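Local coordinates for protein Bd3459 (Bdellovibrio bacteriovorus, PDB 5CEC) that is a predatory endopeptidase of the S13 family, probably with serine-type D-Ala-D-Ala carboxypeptidase activity, and is bound by the immunity protein Bd3460, at residues H385-Y388 and S393-G396; A340-S345 and A356-V361. The protein carries 1 engineered substitution. All blocks are in the same frame, centred on the assembly; numbering follows the deposited sequence.

Contact 1 (H385-Y388 and S393-G396)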
# COMPACT_ATOMS: atom_id res chain seq x y z
N HIS A 385 -14.54 -2.25 -12.42
CA HIS A 385 -14.47 -3.63 -12.82
C HIS A 385 -13.24 -3.88 -13.70
O HIS A 385 -12.94 -3.10 -14.58
CB HIS A 385 -15.73 -3.99 -13.61
CG HIS A 385 -15.61 -5.31 -14.25
ND1 HIS A 385 -15.78 -6.47 -13.55
CD2 HIS A 385 -15.14 -5.65 -15.48
CE1 HIS A 385 -15.45 -7.49 -14.34
NE2 HIS A 385 -15.05 -7.01 -15.50
N THR A 386 -12.55 -4.99 -13.43
CA THR A 386 -11.46 -5.50 -14.25
C THR A 386 -11.64 -6.98 -14.47
O THR A 386 -12.43 -7.63 -13.76
CB THR A 386 -10.07 -5.26 -13.60
OG1 THR A 386 -10.02 -5.80 -12.28
CG2 THR A 386 -9.78 -3.77 -13.45
N ASP A 387 -10.88 -7.54 -15.42
CA ASP A 387 -10.78 -9.01 -15.57
C ASP A 387 -9.28 -9.36 -15.67
O ASP A 387 -8.75 -9.75 -16.71
CB ASP A 387 -11.55 -9.53 -16.79
CG ASP A 387 -13.05 -9.18 -16.75
OD1 ASP A 387 -13.83 -9.88 -16.07
OD2 ASP A 387 -13.46 -8.21 -17.45
N TYR A 388 -8.61 -9.17 -14.54
CA TYR A 388 -7.17 -9.32 -14.48
C TYR A 388 -6.72 -10.75 -14.86
O TYR A 388 -5.66 -10.91 -15.50
CB TYR A 388 -6.73 -8.85 -13.09
CG TYR A 388 -5.40 -9.23 -12.60
CD1 TYR A 388 -5.18 -10.49 -12.00
CD2 TYR A 388 -4.36 -8.33 -12.61
CE1 TYR A 388 -3.95 -10.81 -11.46
CE2 TYR A 388 -3.14 -8.64 -12.06
CZ TYR A 388 -2.93 -9.88 -11.49
OH TYR A 388 -1.68 -10.18 -10.99
N SER A 393 -3.10 -6.61 -18.01
CA SER A 393 -2.99 -5.18 -18.25
C SER A 393 -4.16 -4.36 -17.72
O SER A 393 -4.07 -3.12 -17.64
CB SER A 393 -2.84 -4.94 -19.76
OG SER A 393 -1.70 -5.58 -20.32
N ASP A 394 -5.25 -5.01 -17.35
CA ASP A 394 -6.45 -4.29 -16.88
C ASP A 394 -6.18 -3.42 -15.66
O ASP A 394 -6.80 -2.38 -15.57
CB ASP A 394 -7.60 -5.24 -16.56
CG ASP A 394 -8.37 -5.73 -17.77
OD1 ASP A 394 -7.97 -5.45 -18.92
OD2 ASP A 394 -9.42 -6.38 -17.52
N TRP A 395 -5.34 -3.84 -14.72
CA TRP A 395 -5.11 -3.00 -13.54
C TRP A 395 -4.53 -1.64 -13.93
O TRP A 395 -5.02 -0.62 -13.45
CB TRP A 395 -4.22 -3.70 -12.52
CG TRP A 395 -4.89 -4.75 -11.70
CD1 TRP A 395 -6.22 -5.13 -11.73
CD2 TRP A 395 -4.27 -5.55 -10.70
NE1 TRP A 395 -6.43 -6.11 -10.82
CE2 TRP A 395 -5.26 -6.40 -10.18
CE3 TRP A 395 -2.98 -5.63 -10.18
CZ2 TRP A 395 -5.00 -7.31 -9.19
CZ3 TRP A 395 -2.73 -6.53 -9.18
CH2 TRP A 395 -3.74 -7.37 -8.71
N GLY A 396 -3.53 -1.63 -14.80
CA GLY A 396 -2.96 -0.36 -15.20
C GLY A 396 -3.92 0.51 -15.98
O GLY A 396 -3.96 1.71 -15.82
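Tyr388 and Trp395 form an offset face-to-face stack across the loop between strand 376-385 and helix 394-411 in a penicillin-binding-protein-like fold. Their six-membered rings lie 3.9 Å apart between centroids, with the planes inclined by 22°. The overlap is uneven: Tyr388 CD2 sits over the middle of the indole, 3.2 Å from Trp395 CE2, whereas Trp395 CZ2 falls toward the rim of the phenol ring. Tyr388 reaches this position because its CG is anti to the backbone N (chi1 163°). Met72 of the Bd3460 chain packs on Tyr388, and Asn106 of that chain on Trp395. At the indole edge, in its plane, Thr386 OG1 stands 3.9 Å from Trp395 NE1, but each finds its hydrogen bond elsewhere: Thr386 with Asn362 O and Trp395 with Val361 O. Buried Thr386 also packs on Asp394, CB to CB 3.9 Å. The other side is looser and polar. Asp387 starts out away from the helix at CB; its OD2 accepts a hydrogen bond from His385 NE2 (2.8 Å), while OD1 makes a salt bridge with Lys363. Met38 N bonds to both Asp387 OD2 and Asp394 OD2, probably easing the proximity of the two carboxylates. Asp394 OD1 hydrogen-bonds to Ser391 OG, and Asp387 N donates to the anti lone pair of Asp394 OD2 (2.8 Å, N-H...O angle 160°).

Contact 2 (A340-S345 and A356-V361). With SO4 (sulfate ion), chain C.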
# COMPACT_ATOMS: atom_id res chain seq x y z
N ALA A 340 6.54 6.60 0.09
CA ALA A 340 6.58 5.19 0.49
C ALA A 340 5.15 4.69 0.70
O ALA A 340 4.78 4.08 1.76
CB ALA A 340 7.42 4.97 1.74
N SER A 341 4.35 4.98 -0.33
CA SER A 341 2.96 4.53 -0.36
C SER A 341 2.54 4.18 -1.77
O SER A 341 3.14 4.57 -2.76
CB SER A 341 2.00 5.58 0.21
OG SER A 341 1.69 6.55 -0.75
N THR A 342 1.38 3.52 -1.84
CA THR A 342 0.84 3.14 -3.16
C THR A 342 0.32 4.34 -3.96
O THR A 342 -0.02 4.20 -5.14
CB THR A 342 -0.28 2.11 -3.05
OG1 THR A 342 -1.41 2.69 -2.38
CG2 THR A 342 0.16 0.85 -2.31
N VAL A 343 0.24 5.52 -3.34
CA VAL A 343 -0.14 6.75 -4.04
C VAL A 343 1.02 7.75 -4.18
O VAL A 343 0.80 8.91 -4.50
CB VAL A 343 -1.38 7.42 -3.44
CG1 VAL A 343 -2.57 6.49 -3.62
CG2 VAL A 343 -1.17 7.85 -1.99
N GLY A 344 2.24 7.27 -4.00
CA GLY A 344 3.41 8.12 -4.10
C GLY A 344 3.57 8.78 -5.46
O GLY A 344 4.18 9.85 -5.54
N SER A 345 3.08 8.13 -6.52
CA SER A 345 3.09 8.69 -7.90
C SER A 345 1.67 8.89 -8.46
O SER A 345 1.35 8.62 -9.62
CB SER A 345 3.91 7.80 -8.82
OG SER A 345 5.26 7.81 -8.44
N ALA A 356 -5.88 9.10 0.03
CA ALA A 356 -6.60 7.99 -0.63
C ALA A 356 -5.97 6.64 -0.36
O ALA A 356 -4.76 6.53 -0.08
CB ALA A 356 -6.70 8.21 -2.13
N LYS A 357 -6.81 5.61 -0.48
CA LYS A 357 -6.44 4.22 -0.36
C LYS A 357 -6.80 3.54 -1.68
O LYS A 357 -7.89 3.68 -2.19
CB LYS A 357 -7.21 3.55 0.79
CG LYS A 357 -6.88 2.05 0.98
CD LYS A 357 -5.51 1.84 1.63
CE LYS A 357 -5.01 0.42 1.43
NZ LYS A 357 -4.50 0.19 0.04
N THR A 358 -5.86 2.76 -2.20
CA THR A 358 -6.00 1.95 -3.40
C THR A 358 -6.50 0.54 -3.11
O THR A 358 -6.40 0.03 -2.00
CB THR A 358 -4.62 1.85 -4.06
OG1 THR A 358 -3.68 1.41 -3.09
CG2 THR A 358 -4.16 3.19 -4.64
N GLY A 359 -6.95 -0.12 -4.17
CA GLY A 359 -7.23 -1.55 -4.12
C GLY A 359 -7.15 -2.20 -5.47
O GLY A 359 -7.42 -1.56 -6.48
N SER A 360 -6.68 -3.44 -5.48
CA SER A 360 -6.51 -4.24 -6.69
C SER A 360 -6.78 -5.71 -6.38
O SER A 360 -6.10 -6.28 -5.53
CB SER A 360 -5.07 -4.11 -7.19
OG SER A 360 -4.59 -2.79 -7.17
N VAL A 361 -7.78 -6.31 -7.05
CA VAL A 361 -8.02 -7.78 -7.03
C VAL A 361 -8.43 -8.18 -8.45
O VAL A 361 -8.60 -7.34 -9.34
CB VAL A 361 -9.12 -8.21 -6.02
CG1 VAL A 361 -8.67 -8.05 -4.58
CG2 VAL A 361 -10.44 -7.49 -6.26
S SO4 C . -3.13 -2.25 -3.31
O1 SO4 C . -1.67 -2.41 -3.62
O2 SO4 C . -3.96 -2.23 -4.52
O3 SO4 C . -3.51 -3.35 -2.31
O4 SO4 C . -3.33 -1.00 -2.55
O HOH W 1 -2.53 2.11 -0.06
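Thr358 OG1 is held between the sulfate and Thr342: it donates a very short hydrogen bond to sulfate O4 (2.5 Å) and lies 2.7 Å from Thr342 OG1. Water 1 also hydrogen-bonds to Thr342 OG1 (2.6 Å). Each threonine places its hydroxyl between its own backbone N and carbonyl carbon (chi1 66° for Thr342, 52° for Thr358), which turns the two oxygens toward each other. Beside this polar pair, Val343 CG1 meets Thr358 CG2 at 3.8 Å, a small apolar contact between turn and strand. Lys357, Thr358 and Gly359 resemble the K(T/S)G motif of penicillin-binding proteins; Ser70, Lys73 and Ser251 would supply the other elements of such an active site, and the hydroxyls of Ser70 and Ser251 also hydrogen-bond the sulfate, probably an ion from the crystallisation liquor. The chain of Lys357 bends at its second and fourth torsions and brings NZ back to Thr358 O (2.8 Å), where it approaches 24° from the carbonyl plane. NZ also donates to water 1, which in turn bonds Thr342 OG1. Further along the strand, Ser360 OG donates to sulfate O2 (2.8 Å). Residues 341-344 form a type I beta turn, and Ser341 OG accepts from Val343 N (3.1 Å) in an ST turn.

In the fold
Contact 2 is buried and nearer the centre of the chain (about 13 against 25 Å between centres), whereas contact 1 is only partly buried; the two lie about 15 Å apart, centre to centre. Both involve the large antiparallel sheet: contact 2 sets a turn against strand 354-361, and contact 1 packs the loop after strand 376-385 on the first part of helix 394-411. Chemistry follows position, with hydroxyls, a lysine and an anion in the putative active site, but ring stacking and carboxylate bonds at the periphery. The two meet directly where Trp395 NE1 probably hydrogen-bonds Val361 O (2.9 Å) and Trp395 CZ2 packs on Ser360 C. Bd3460 reaches residues of both contacts.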